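Local coordinates for cytosolic phospholipase A2 delta (Homo sapiens, PDB 5IZ5), which hydrolyses glycerophospholipids at the sn-2 position in a calcium-dependent manner, with a preference for linoleic acid there, at residues E164-D169 and Y215-E220; L189-K194 and F211-M216; L219-S224 and V246-L251; G225-S230 and M259-P264; G254-M259 and Q272-G277. The protein carries 3 engineered substitutions. One frame throughout, in Å; residues are numbered along the deposited sequence.

Interaction 1: E164-D169 and Y215-E220; sequences ELSCLD and YMAALE
E164 meets A217 where strand 160-172 runs antiparallel to the end of strand 210-216, in what is probably a second C2 domain. Its carbonyl oxygen takes the backbone NH of A217 (A217 N to E164 O 3.0 Å) from above the carbonyl plane. A water donates to that same oxygen and accepts the NH of A218, so two consecutive amides of the turn M216-L219 are tied to one carbonyl. The extended E164 side chain runs alongside A217, with E164 OE1 3.8 Å from A217 CB, and its carboxylate pairs with R150. L165 and M216 form a non-hydrogen-bonded pair whose side chains diverge. S166 and Y215 make the hydrogen-bonded pair, S166 N to Y215 O at 2.8 Å and Y215 N to S166 O at 3.1 Å. S166 CB sits over one face of the Y215 ring, 4.0 Å from its centroid, while S166 OG lies against A217 CB at 3.3 Å. C167 turns away to its disulfide with C278. L168 brings its CB to the ring edge, 3.7 Å from Y215 CE2. With chi1 at 58°, Y215 CG is wedged between its own N and carbonyl carbon, and the ring lies across the partner strand. Backbone bonds thus set the register, while a carbon over the face and another at the edge probably limit how the buried tyrosine can turn.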
# COMPACT_ATOMS: atom_id res chain seq x y z
N GLU B 164 14.07 18.47 8.44
CA GLU B 164 15.13 19.11 7.65
C GLU B 164 16.28 18.12 7.45
O GLU B 164 16.70 17.47 8.41
CB GLU B 164 15.64 20.37 8.33
CG GLU B 164 16.58 21.19 7.46
CD GLU B 164 17.13 22.43 8.16
OE1 GLU B 164 18.24 22.85 7.81
OE2 GLU B 164 16.45 22.99 9.05
N LEU B 165 16.76 18.00 6.22
CA LEU B 165 17.78 17.00 5.89
C LEU B 165 19.06 17.69 5.48
O LEU B 165 19.04 18.62 4.67
CB LEU B 165 17.30 16.09 4.74
CG LEU B 165 17.58 14.59 4.86
CD1 LEU B 165 16.92 14.03 6.11
CD2 LEU B 165 17.07 13.89 3.62
N SER B 166 20.17 17.22 6.04
CA SER B 166 21.49 17.61 5.59
C SER B 166 22.12 16.48 4.80
O SER B 166 21.78 15.31 4.97
CB SER B 166 22.38 17.98 6.78
OG SER B 166 21.84 19.10 7.47
N CYS B 167 23.02 16.85 3.90
CA CYS B 167 23.67 15.91 3.00
C CYS B 167 25.19 16.10 3.16
O CYS B 167 25.67 17.23 3.14
CB CYS B 167 23.24 16.20 1.55
SG CYS B 167 21.54 15.87 0.93
N LEU B 168 25.94 15.02 3.34
CA LEU B 168 27.40 15.12 3.47
C LEU B 168 28.13 14.23 2.48
O LEU B 168 27.91 13.02 2.43
CB LEU B 168 27.81 14.91 4.93
CG LEU B 168 28.86 13.95 5.53
CD1 LEU B 168 29.92 13.37 4.60
CD2 LEU B 168 29.53 14.69 6.69
N ASP B 169 29.00 14.85 1.68
CA ASP B 169 29.76 14.15 0.65
C ASP B 169 31.21 13.94 1.06
O ASP B 169 31.86 14.88 1.54
CB ASP B 169 29.73 14.94 -0.67
CG ASP B 169 28.46 14.70 -1.47
OD1 ASP B 169 27.85 13.62 -1.34
OD2 ASP B 169 28.09 15.60 -2.24
N TYR B 215 21.17 12.72 6.54
CA TYR B 215 20.85 12.68 7.95
C TYR B 215 20.13 13.96 8.36
O TYR B 215 20.25 15.00 7.71
CB TYR B 215 22.13 12.51 8.78
CG TYR B 215 23.13 13.61 8.53
CD1 TYR B 215 23.31 14.63 9.46
CD2 TYR B 215 23.88 13.64 7.36
CE1 TYR B 215 24.23 15.65 9.23
CE2 TYR B 215 24.78 14.65 7.12
CZ TYR B 215 24.95 15.64 8.05
OH TYR B 215 25.86 16.63 7.81
N MET B 216 19.38 13.87 9.44
CA MET B 216 18.64 15.01 9.95
C MET B 216 19.56 16.12 10.45
O MET B 216 20.48 15.88 11.22
CB MET B 216 17.76 14.56 11.10
CG MET B 216 16.46 13.91 10.67
SD MET B 216 15.62 13.17 12.07
CE MET B 216 15.60 14.49 13.23
N ALA B 217 19.25 17.35 10.02
CA ALA B 217 20.00 18.53 10.45
C ALA B 217 19.93 18.72 11.97
O ALA B 217 20.86 19.24 12.56
CB ALA B 217 19.47 19.77 9.74
N ALA B 218 18.84 18.27 12.59
CA ALA B 218 18.66 18.41 14.04
C ALA B 218 19.50 17.46 14.91
O ALA B 218 19.50 17.60 16.13
CB ALA B 218 17.19 18.25 14.39
N LEU B 219 20.20 16.51 14.30
CA LEU B 219 21.03 15.60 15.09
C LEU B 219 22.32 16.26 15.58
O LEU B 219 22.93 17.06 14.87
CB LEU B 219 21.44 14.36 14.28
CG LEU B 219 20.70 13.01 14.37
CD1 LEU B 219 19.26 13.18 14.82
CD2 LEU B 219 20.77 12.26 13.04
N GLU B 220 22.74 15.91 16.79
CA GLU B 220 24.13 16.07 17.19
C GLU B 220 24.79 14.73 16.99
O GLU B 220 24.47 13.76 17.69
CB GLU B 220 24.26 16.50 18.65
CG GLU B 220 25.70 16.50 19.13
CD GLU B 220 25.85 17.08 20.52
OE1 GLU B 220 25.04 16.72 21.40
OE2 GLU B 220 26.78 17.89 20.73
O HOH W 1 16.43 17.66 11.11

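Interaction 2: L189-K194 and F211-M216; sequences LELVLK and FRFHYM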
# COMPACT_ATOMS: atom_id res chain seq x y z
N LEU B 189 38.28 1.32 3.65
CA LEU B 189 37.83 2.54 4.33
C LEU B 189 36.44 2.32 4.92
O LEU B 189 35.52 1.91 4.21
CB LEU B 189 37.77 3.71 3.34
CG LEU B 189 37.17 5.02 3.85
CD1 LEU B 189 38.03 5.65 4.94
CD2 LEU B 189 36.98 6.00 2.70
N GLU B 190 36.29 2.59 6.21
CA GLU B 190 34.98 2.52 6.87
C GLU B 190 34.55 3.90 7.35
O GLU B 190 35.23 4.51 8.18
CB GLU B 190 35.01 1.54 8.05
CG GLU B 190 33.76 1.61 8.93
CD GLU B 190 33.76 0.60 10.06
OE1 GLU B 190 33.42 -0.57 9.82
OE2 GLU B 190 34.09 0.99 11.20
N LEU B 191 33.41 4.37 6.83
CA LEU B 191 32.81 5.64 7.23
C LEU B 191 31.52 5.39 8.00
O LEU B 191 30.64 4.66 7.54
CB LEU B 191 32.49 6.49 6.00
CG LEU B 191 33.66 6.85 5.09
CD1 LEU B 191 33.14 7.48 3.81
CD2 LEU B 191 34.63 7.78 5.79
N VAL B 192 31.40 6.01 9.17
CA VAL B 192 30.23 5.84 10.02
C VAL B 192 29.65 7.19 10.37
O VAL B 192 30.38 8.09 10.80
CB VAL B 192 30.57 5.10 11.32
CG1 VAL B 192 29.31 4.80 12.12
CG2 VAL B 192 31.32 3.80 11.02
N LEU B 193 28.34 7.34 10.19
CA LEU B 193 27.62 8.54 10.57
C LEU B 193 26.33 8.12 11.25
O LEU B 193 25.30 7.92 10.60
CB LEU B 193 27.37 9.41 9.33
CG LEU B 193 26.57 10.72 9.41
CD1 LEU B 193 26.52 11.34 10.80
CD2 LEU B 193 27.09 11.74 8.40
N LYS B 194 26.41 7.98 12.58
CA LYS B 194 25.28 7.53 13.37
C LYS B 194 24.08 8.46 13.22
O LYS B 194 24.22 9.67 13.37
CB LYS B 194 25.63 7.46 14.86
CG LYS B 194 26.06 6.11 15.39
CD LYS B 194 25.89 6.13 16.91
CE LYS B 194 25.14 4.91 17.43
NZ LYS B 194 24.58 5.14 18.79
N PHE B 211 31.22 9.17 -1.52
CA PHE B 211 30.17 8.73 -0.61
C PHE B 211 29.23 9.88 -0.25
O PHE B 211 29.66 11.02 -0.08
CB PHE B 211 30.76 8.19 0.68
CG PHE B 211 31.80 7.13 0.48
CD1 PHE B 211 31.46 5.79 0.48
CD2 PHE B 211 33.13 7.49 0.27
CE1 PHE B 211 32.42 4.82 0.27
CE2 PHE B 211 34.10 6.52 0.07
CZ PHE B 211 33.74 5.18 0.07
N ARG B 212 27.95 9.55 -0.10
CA ARG B 212 26.95 10.51 0.34
C ARG B 212 26.23 9.94 1.55
O ARG B 212 25.80 8.79 1.54
CB ARG B 212 25.96 10.77 -0.80
CG ARG B 212 24.68 11.52 -0.40
CD ARG B 212 24.75 13.00 -0.68
NE ARG B 212 24.87 13.26 -2.11
CZ ARG B 212 25.01 14.48 -2.62
NH1 ARG B 212 25.04 15.55 -1.82
NH2 ARG B 212 25.13 14.63 -3.92
N PHE B 213 26.10 10.76 2.60
CA PHE B 213 25.25 10.43 3.74
C PHE B 213 24.11 11.43 3.82
O PHE B 213 24.31 12.64 3.64
CB PHE B 213 26.04 10.49 5.04
CG PHE B 213 27.05 9.39 5.20
CD1 PHE B 213 26.75 8.24 5.92
CD2 PHE B 213 28.31 9.52 4.66
CE1 PHE B 213 27.69 7.23 6.08
CE2 PHE B 213 29.26 8.51 4.81
CZ PHE B 213 28.95 7.37 5.53
N HIS B 214 22.92 10.93 4.12
CA HIS B 214 21.77 11.77 4.39
C HIS B 214 21.39 11.60 5.85
O HIS B 214 21.29 10.47 6.34
CB HIS B 214 20.60 11.37 3.51
CG HIS B 214 20.88 11.44 2.05
ND1 HIS B 214 21.53 10.44 1.37
CD2 HIS B 214 20.60 12.39 1.13
CE1 HIS B 214 21.63 10.76 0.09
NE2 HIS B 214 21.08 11.95 -0.08
N TYR B 215 21.17 12.72 6.54
CA TYR B 215 20.85 12.68 7.95
C TYR B 215 20.13 13.96 8.36
O TYR B 215 20.25 15.00 7.71
CB TYR B 215 22.13 12.51 8.78
CG TYR B 215 23.13 13.61 8.53
CD1 TYR B 215 23.31 14.63 9.46
CD2 TYR B 215 23.88 13.64 7.36
CE1 TYR B 215 24.23 15.65 9.23
CE2 TYR B 215 24.78 14.65 7.12
CZ TYR B 215 24.95 15.64 8.05
OH TYR B 215 25.86 16.63 7.81
N MET B 216 19.38 13.87 9.44
CA MET B 216 18.64 15.01 9.95
C MET B 216 19.56 16.12 10.45
O MET B 216 20.48 15.88 11.22
CB MET B 216 17.76 14.56 11.10
CG MET B 216 16.46 13.91 10.67
SD MET B 216 15.62 13.17 12.07
CE MET B 216 15.60 14.49 13.23
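L191 and F211 meet inside a beta sandwich, the C2-type fold, where strand 189-193 of one sheet faces strand 211-216 of the other. The short axes pass 9.1 Å apart and run nearly the same way, 14° off parallel; no hydrogen bond joins them, and side chains fill the gap. The dense part lies in the middle. L191 CD1 stands over one face of the F211 ring, 3.8 Å from its centroid, the two side chains crossing at about a right angle. F211 points its CB toward the facing sheet, and with CG anti to the carbonyl carbon (chi1 -53°) the ring presents a face to L191 CD1. L191 CB meets the F213 ring at its edge, 3.7 Å from F213 CZ. L193 slides past F213 in the opposite direction, with L193 CB 3.7 Å from F213 CD1. Packing thins toward L189, whose CD2 makes a single approach, 3.9 Å from F211 CE2. Outside the sandwich the character changes: E190, V192 and K194 point away from this interface on one sheet, and H214 does so on the other. R212 is exposed and pairs with D169, while H214 ND1 bonds E198. Y215 closes the row at the far end from L189: L193 CD2 lies 4.2 Å from the centroid of the Y215 ring, over the face opposite the one that S166 CB covers.

Interaction 3: L219-S224 and V246-L251; sequences LETELS and VPLRPL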
# COMPACT_ATOMS: atom_id res chain seq x y z
N LEU B 219 20.20 16.51 14.30
CA LEU B 219 21.03 15.60 15.09
C LEU B 219 22.32 16.26 15.58
O LEU B 219 22.93 17.06 14.87
CB LEU B 219 21.44 14.36 14.28
CG LEU B 219 20.70 13.01 14.37
CD1 LEU B 219 19.26 13.18 14.82
CD2 LEU B 219 20.77 12.26 13.04
N GLU B 220 22.74 15.91 16.79
CA GLU B 220 24.13 16.07 17.19
C GLU B 220 24.79 14.73 16.99
O GLU B 220 24.47 13.76 17.69
CB GLU B 220 24.26 16.50 18.65
CG GLU B 220 25.70 16.50 19.13
CD GLU B 220 25.85 17.08 20.52
OE1 GLU B 220 25.04 16.72 21.40
OE2 GLU B 220 26.78 17.89 20.73
N THR B 221 25.69 14.66 16.02
CA THR B 221 26.33 13.41 15.69
C THR B 221 27.72 13.69 15.10
O THR B 221 28.24 14.79 15.24
CB THR B 221 25.42 12.59 14.74
OG1 THR B 221 26.00 11.30 14.51
CG2 THR B 221 25.19 13.30 13.39
N GLU B 222 28.31 12.70 14.46
CA GLU B 222 29.66 12.85 13.92
C GLU B 222 29.89 11.88 12.79
O GLU B 222 29.21 10.86 12.71
CB GLU B 222 30.69 12.57 15.02
CG GLU B 222 30.54 11.20 15.66
CD GLU B 222 31.48 11.00 16.82
OE1 GLU B 222 32.67 10.81 16.56
OE2 GLU B 222 31.03 11.01 17.99
N LEU B 223 30.84 12.20 11.92
CA LEU B 223 31.34 11.25 10.95
C LEU B 223 32.68 10.73 11.46
O LEU B 223 33.60 11.51 11.71
CB LEU B 223 31.56 11.91 9.59
CG LEU B 223 32.21 10.96 8.56
CD1 LEU B 223 31.15 10.21 7.78
CD2 LEU B 223 33.14 11.71 7.62
N SER B 224 32.79 9.41 11.59
CA SER B 224 34.06 8.78 11.93
C SER B 224 34.60 8.00 10.73
O SER B 224 33.83 7.36 10.01
CB SER B 224 33.92 7.88 13.14
OG SER B 224 33.15 6.73 12.84
N VAL B 246 34.82 13.80 12.69
CA VAL B 246 34.44 15.16 12.39
C VAL B 246 33.05 15.40 12.99
O VAL B 246 32.08 14.75 12.59
CB VAL B 246 34.39 15.39 10.87
CG1 VAL B 246 33.91 16.80 10.56
CG2 VAL B 246 35.76 15.14 10.26
N PRO B 247 32.96 16.31 13.98
CA PRO B 247 31.67 16.52 14.63
C PRO B 247 30.65 17.17 13.70
O PRO B 247 31.03 17.93 12.80
CB PRO B 247 32.00 17.46 15.79
CG PRO B 247 33.22 18.19 15.35
CD PRO B 247 33.99 17.23 14.49
N LEU B 248 29.39 16.83 13.90
CA LEU B 248 28.30 17.37 13.10
C LEU B 248 27.28 17.95 14.07
O LEU B 248 26.51 17.23 14.71
CB LEU B 248 27.70 16.27 12.22
CG LEU B 248 28.67 15.64 11.20
CD1 LEU B 248 28.10 14.36 10.61
CD2 LEU B 248 29.01 16.63 10.09
N ARG B 249 27.30 19.28 14.21
CA ARG B 249 26.46 19.97 15.19
C ARG B 249 25.10 20.33 14.59
O ARG B 249 25.01 20.55 13.38
CB ARG B 249 27.16 21.23 15.73
CG ARG B 249 28.04 21.02 16.96
CD ARG B 249 28.80 19.69 17.02
NE ARG B 249 29.22 19.40 18.39
CZ ARG B 249 30.24 19.99 19.01
NH1 ARG B 249 30.98 20.91 18.39
NH2 ARG B 249 30.54 19.65 20.26
N PRO B 250 24.05 20.39 15.43
CA PRO B 250 22.70 20.62 14.92
C PRO B 250 22.53 21.92 14.18
O PRO B 250 23.07 22.95 14.59
CB PRO B 250 21.84 20.65 16.19
CG PRO B 250 22.61 19.88 17.18
CD PRO B 250 24.05 20.16 16.88
N LEU B 251 21.79 21.87 13.08
CA LEU B 251 21.40 23.05 12.32
C LEU B 251 22.58 23.97 11.95
O LEU B 251 22.43 25.19 11.92
CB LEU B 251 20.35 23.87 13.10
CG LEU B 251 18.93 23.31 13.35
CD1 LEU B 251 18.44 22.41 12.23
CD2 LEU B 251 18.83 22.63 14.70
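T221 and L248 open a short antiparallel ladder between strands 221-224 and 246-248, whose axes come within 4.3 Å at 152°. Four backbone hydrogen bonds hold it: T221 and L248 exchange two, the shorter from L248 N to T221 O at 2.7 Å, and L223 and V246 exchange two more. E222 and P247 form the non-hydrogen-bonded pair in between. On the buried face T221 and L248 lie side by side, pointing the same way; T221 OG1 turns to the carbonyl of K194, leaving the methyl CG2 for the leucine. L248 has its CG on the side of its own N (chi1 -62°), and its CD1 reaches along the ladder to the peptide of E222 and L223, 3.7 Å from L223 N. An alanine here would keep the backbone bonds but is likely to leave a gap over the E222-L223 peptide and toward L193 and L168. The other face carries E222 and P247, and E222 OE1 bonds T245. Just past the strand, E220 runs beside R249 and its OE2 meets the guanidinium at the edge, 3.7 Å from R249 NE, a long salt bridge with the two planes 34° apart. Past the ladder the P250 ring rests on the L219 carbonyl, P250 CG to L219 O 3.7 Å. Strand 244-248 is an outermost strand of its four-stranded sheet, with strand 188-193 on the other flank of 221-228; L248 touches L168 of the facing sheet, and P250 and L251 reach L83 of strand 75-85.

Interaction 4: G225-S230 and M259-P264; sequences GRLRSS and MDVPAP
L227 and V261 face each other across the two sheets of a C2-type beta sandwich, where strand 225-228 crosses strand 259-263 at -29° with axes 6.1 Å apart. The strands belong to different sheets: R226 and R228 bond E190 and E188 through the backbone, whereas V261 is paired with V269. No direct hydrogen bond spans the contact, and apolar groups do most of the work. L227 points inward, and its CD2 branch meets V261 CG1 at 3.7 Å and lies 3.6 Å from V261 O. The other branch, CD1, goes to L189 of its own sheet, so the two methyls serve different neighbours. V261 sets CG1 anti to its backbone N (chi1 -177°), which lays that methyl against the main chain of the partner strand on the side R226 turns its side chain from, 3.8 Å from R226 CA. Farther on, the P264 ring takes over from the valine: P264 CD approaches L227 CB at 4.3 Å, and P264 CG touches S229 OG at 3.7 Å, a hydroxyl against a ring carbon at the exposed end of the contact. R226 and R228 point away from this interface. L187 lies against S229, A263 and P264, and V269 and L271 lie against L227 and V261, respectively, from within the second sheet. One water joins the two backbones where they do not bond directly: it accepts from L227 N at 2.7 Å and donates to P262 O at 2.6 Å.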
# COMPACT_ATOMS: atom_id res chain seq x y z
N GLY B 225 35.91 8.06 10.54
CA GLY B 225 36.58 7.43 9.40
C GLY B 225 37.82 6.67 9.83
O GLY B 225 38.58 7.13 10.69
N ARG B 226 38.04 5.52 9.21
CA ARG B 226 39.23 4.72 9.52
C ARG B 226 39.55 3.74 8.40
O ARG B 226 38.68 3.37 7.60
CB ARG B 226 39.08 3.98 10.85
CG ARG B 226 37.92 3.00 10.91
CD ARG B 226 38.28 1.72 11.64
NE ARG B 226 38.06 1.83 13.09
CZ ARG B 226 39.00 1.87 14.03
NH1 ARG B 226 40.30 1.81 13.73
NH2 ARG B 226 38.64 1.96 15.30
N LEU B 227 40.82 3.34 8.36
CA LEU B 227 41.31 2.36 7.39
C LEU B 227 41.64 1.05 8.09
O LEU B 227 42.32 1.04 9.11
CB LEU B 227 42.55 2.89 6.68
CG LEU B 227 42.46 3.48 5.27
CD1 LEU B 227 41.06 3.54 4.69
CD2 LEU B 227 43.12 4.86 5.23
N ARG B 228 41.15 -0.05 7.52
CA ARG B 228 41.40 -1.40 8.04
C ARG B 228 42.06 -2.28 6.98
O ARG B 228 41.80 -2.13 5.78
CB ARG B 228 40.09 -2.06 8.46
CG ARG B 228 39.85 -2.04 9.97
CD ARG B 228 38.37 -2.26 10.32
NE ARG B 228 38.00 -1.50 11.51
CZ ARG B 228 36.77 -1.48 12.04
NH1 ARG B 228 35.78 -2.19 11.50
NH2 ARG B 228 36.54 -0.75 13.12
N SER B 229 42.89 -3.22 7.46
CA SER B 229 43.50 -4.24 6.61
C SER B 229 43.46 -5.60 7.32
O SER B 229 43.15 -5.69 8.52
CB SER B 229 44.94 -3.88 6.25
OG SER B 229 45.84 -4.20 7.30
N SER B 230 43.78 -6.66 6.58
CA SER B 230 43.87 -8.01 7.14
C SER B 230 45.05 -8.12 8.10
O SER B 230 44.89 -8.55 9.25
CB SER B 230 44.01 -9.04 6.02
OG SER B 230 45.04 -8.66 5.11
N MET B 259 40.95 15.97 5.68
CA MET B 259 41.80 15.28 6.63
C MET B 259 42.41 14.03 6.05
O MET B 259 41.90 13.44 5.09
CB MET B 259 41.06 14.97 7.93
CG MET B 259 41.30 15.99 9.04
SD MET B 259 40.60 15.52 10.63
CE MET B 259 40.72 17.06 11.54
N ASP B 260 43.53 13.65 6.65
CA ASP B 260 44.29 12.52 6.21
C ASP B 260 44.02 11.36 7.16
O ASP B 260 44.35 11.43 8.34
CB ASP B 260 45.77 12.88 6.17
CG ASP B 260 46.07 14.02 5.20
OD1 ASP B 260 46.90 14.89 5.54
OD2 ASP B 260 45.46 14.08 4.12
N VAL B 261 43.39 10.30 6.64
CA VAL B 261 43.04 9.13 7.43
C VAL B 261 44.29 8.26 7.47
O VAL B 261 44.78 7.86 6.42
CB VAL B 261 41.88 8.33 6.81
CG1 VAL B 261 41.48 7.15 7.69
CG2 VAL B 261 40.68 9.23 6.59
N PRO B 262 44.80 7.96 8.67
CA PRO B 262 46.01 7.16 8.73
C PRO B 262 45.77 5.72 8.29
O PRO B 262 44.70 5.16 8.58
CB PRO B 262 46.39 7.20 10.21
CG PRO B 262 45.09 7.35 10.91
CD PRO B 262 44.26 8.23 10.01
N ALA B 263 46.75 5.14 7.60
CA ALA B 263 46.70 3.75 7.18
C ALA B 263 47.58 2.92 8.10
O ALA B 263 48.49 3.47 8.72
CB ALA B 263 47.18 3.62 5.75
N PRO B 264 47.32 1.60 8.19
CA PRO B 264 48.28 0.72 8.84
C PRO B 264 49.51 0.55 7.95
O PRO B 264 49.38 0.22 6.77
CB PRO B 264 47.53 -0.62 8.94
CG PRO B 264 46.55 -0.58 7.83
CD PRO B 264 46.19 0.86 7.61
O HOH W 2 42.53 4.67 10.00

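Interaction 5: G254-M259 and Q272-G277; sequences GKEVTM and QLKAEG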
# COMPACT_ATOMS: atom_id res chain seq x y z
N GLY B 254 26.74 24.82 6.05
CA GLY B 254 27.71 24.08 5.27
C GLY B 254 29.16 24.38 5.64
O GLY B 254 29.49 25.49 6.07
N LYS B 255 30.02 23.38 5.47
CA LYS B 255 31.43 23.50 5.76
C LYS B 255 32.21 22.52 4.91
O LYS B 255 31.63 21.63 4.28
CB LYS B 255 31.68 23.17 7.22
CG LYS B 255 31.41 21.72 7.56
CD LYS B 255 31.64 21.47 9.02
CE LYS B 255 31.60 20.01 9.33
NZ LYS B 255 31.92 19.83 10.76
N GLU B 256 33.53 22.66 4.94
CA GLU B 256 34.41 21.88 4.09
C GLU B 256 35.67 21.53 4.86
O GLU B 256 36.39 22.42 5.30
CB GLU B 256 34.75 22.70 2.84
CG GLU B 256 35.32 21.89 1.67
CD GLU B 256 34.78 22.34 0.31
OE1 GLU B 256 34.22 23.45 0.21
OE2 GLU B 256 34.91 21.57 -0.66
N VAL B 257 35.93 20.23 5.01
CA VAL B 257 37.10 19.77 5.76
C VAL B 257 37.92 18.83 4.90
O VAL B 257 37.39 18.11 4.06
CB VAL B 257 36.67 19.06 7.06
CG1 VAL B 257 37.85 18.34 7.72
CG2 VAL B 257 36.08 20.06 8.03
N THR B 258 39.24 18.89 5.10
CA THR B 258 40.18 17.94 4.53
C THR B 258 40.88 17.29 5.69
O THR B 258 41.36 17.97 6.60
CB THR B 258 41.25 18.61 3.66
OG1 THR B 258 40.63 19.50 2.73
CG2 THR B 258 42.06 17.55 2.90
N MET B 259 40.95 15.97 5.68
CA MET B 259 41.80 15.28 6.63
C MET B 259 42.41 14.03 6.05
O MET B 259 41.90 13.44 5.09
CB MET B 259 41.06 14.97 7.93
CG MET B 259 41.30 15.99 9.04
SD MET B 259 40.60 15.52 10.63
CE MET B 259 40.72 17.06 11.54
N GLN B 272 38.20 14.52 1.42
CA GLN B 272 37.60 15.84 1.46
C GLN B 272 36.10 15.71 1.68
O GLN B 272 35.40 15.02 0.94
CB GLN B 272 37.90 16.61 0.17
CG GLN B 272 39.37 16.97 0.06
CD GLN B 272 39.74 17.66 -1.24
OE1 GLN B 272 40.58 17.18 -2.00
NE2 GLN B 272 39.09 18.79 -1.49
N LEU B 273 35.59 16.34 2.72
CA LEU B 273 34.15 16.29 2.89
C LEU B 273 33.50 17.65 3.08
O LEU B 273 34.08 18.56 3.69
CB LEU B 273 33.69 15.24 3.92
CG LEU B 273 33.92 15.24 5.42
CD1 LEU B 273 35.40 15.22 5.77
CD2 LEU B 273 33.21 16.39 6.09
N LYS B 274 32.30 17.77 2.51
CA LYS B 274 31.49 18.95 2.67
C LYS B 274 30.06 18.59 3.03
O LYS B 274 29.38 17.87 2.30
CB LYS B 274 31.50 19.80 1.39
CG LYS B 274 30.46 20.93 1.41
CD LYS B 274 31.03 22.30 1.05
CE LYS B 274 30.07 23.41 1.46
NZ LYS B 274 30.65 24.76 1.24
N ALA B 275 29.61 19.14 4.15
CA ALA B 275 28.24 19.02 4.60
C ALA B 275 27.46 20.20 4.04
O ALA B 275 27.92 21.34 4.10
CB ALA B 275 28.18 19.01 6.11
N GLU B 276 26.27 19.92 3.51
CA GLU B 276 25.44 20.93 2.88
C GLU B 276 23.98 20.65 3.21
O GLU B 276 23.60 19.51 3.49
CB GLU B 276 25.66 20.91 1.36
CG GLU B 276 25.95 22.27 0.74
CD GLU B 276 26.15 22.21 -0.76
OE1 GLU B 276 25.56 21.32 -1.42
OE2 GLU B 276 26.91 23.05 -1.29
N GLY B 277 23.15 21.69 3.18
CA GLY B 277 21.71 21.50 3.26
C GLY B 277 21.26 20.67 2.07
O GLY B 277 21.70 20.91 0.95
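V257 and L273 form the core of the contact, a hydrogen-bonded antiparallel pair with V257 N to L273 O at 2.8 Å and L273 N to V257 O at 2.9 Å. K255 and A275 repeat it less tightly: K255 N reaches A275 O at 3.2 Å, and the return bond from A275 N is weak. L273 has its CG between its own N and carbonyl carbon (chi1 67°), and its CD1 comes 4.2 Å from V257 CB on the inner face. On the outer face K274 bends at chi2, and its chain passes over the K255 carbonyl, K274 CG to K255 O 3.2 Å. Its amine makes a long salt bridge to E256, K274 NZ to E256 OE1 3.9 Å. A serine in place of K274 would probably leave the K255 carbonyl less covered, without the CG-to-CE chain across it, and the E256 carboxylate without this mate. T258 and Q272 lie side by side farther along. Outward, K255 NZ bonds the carbonyl of P247, while L168 and V170 pack on L273. Q272, K274 and E276 bond strand 160-172 through the backbone, which fixes one side of this beta hairpin within the C2-type sandwich.

In the fold
From the N terminus, interaction 1 opens at strand 160-172 and closes on strand 210-216 and the turn after it. Interaction 2 nests inside that loop, starting at strand 188-193 and ending on the same stretch, but it bridges the two sheets where interaction 1 pairs strands within one. Interaction 3 begins where interaction 1 ends and joins strands 221-228 and 244-248 in the second sheet. Interaction 4 leaves strand 221-228 before interaction 3 has closed, so the two cross, and it spans the sheets again. It also crosses interaction 5, the hairpin 255-277, whose second strand pairs with strand 160-172 and so returns to the start.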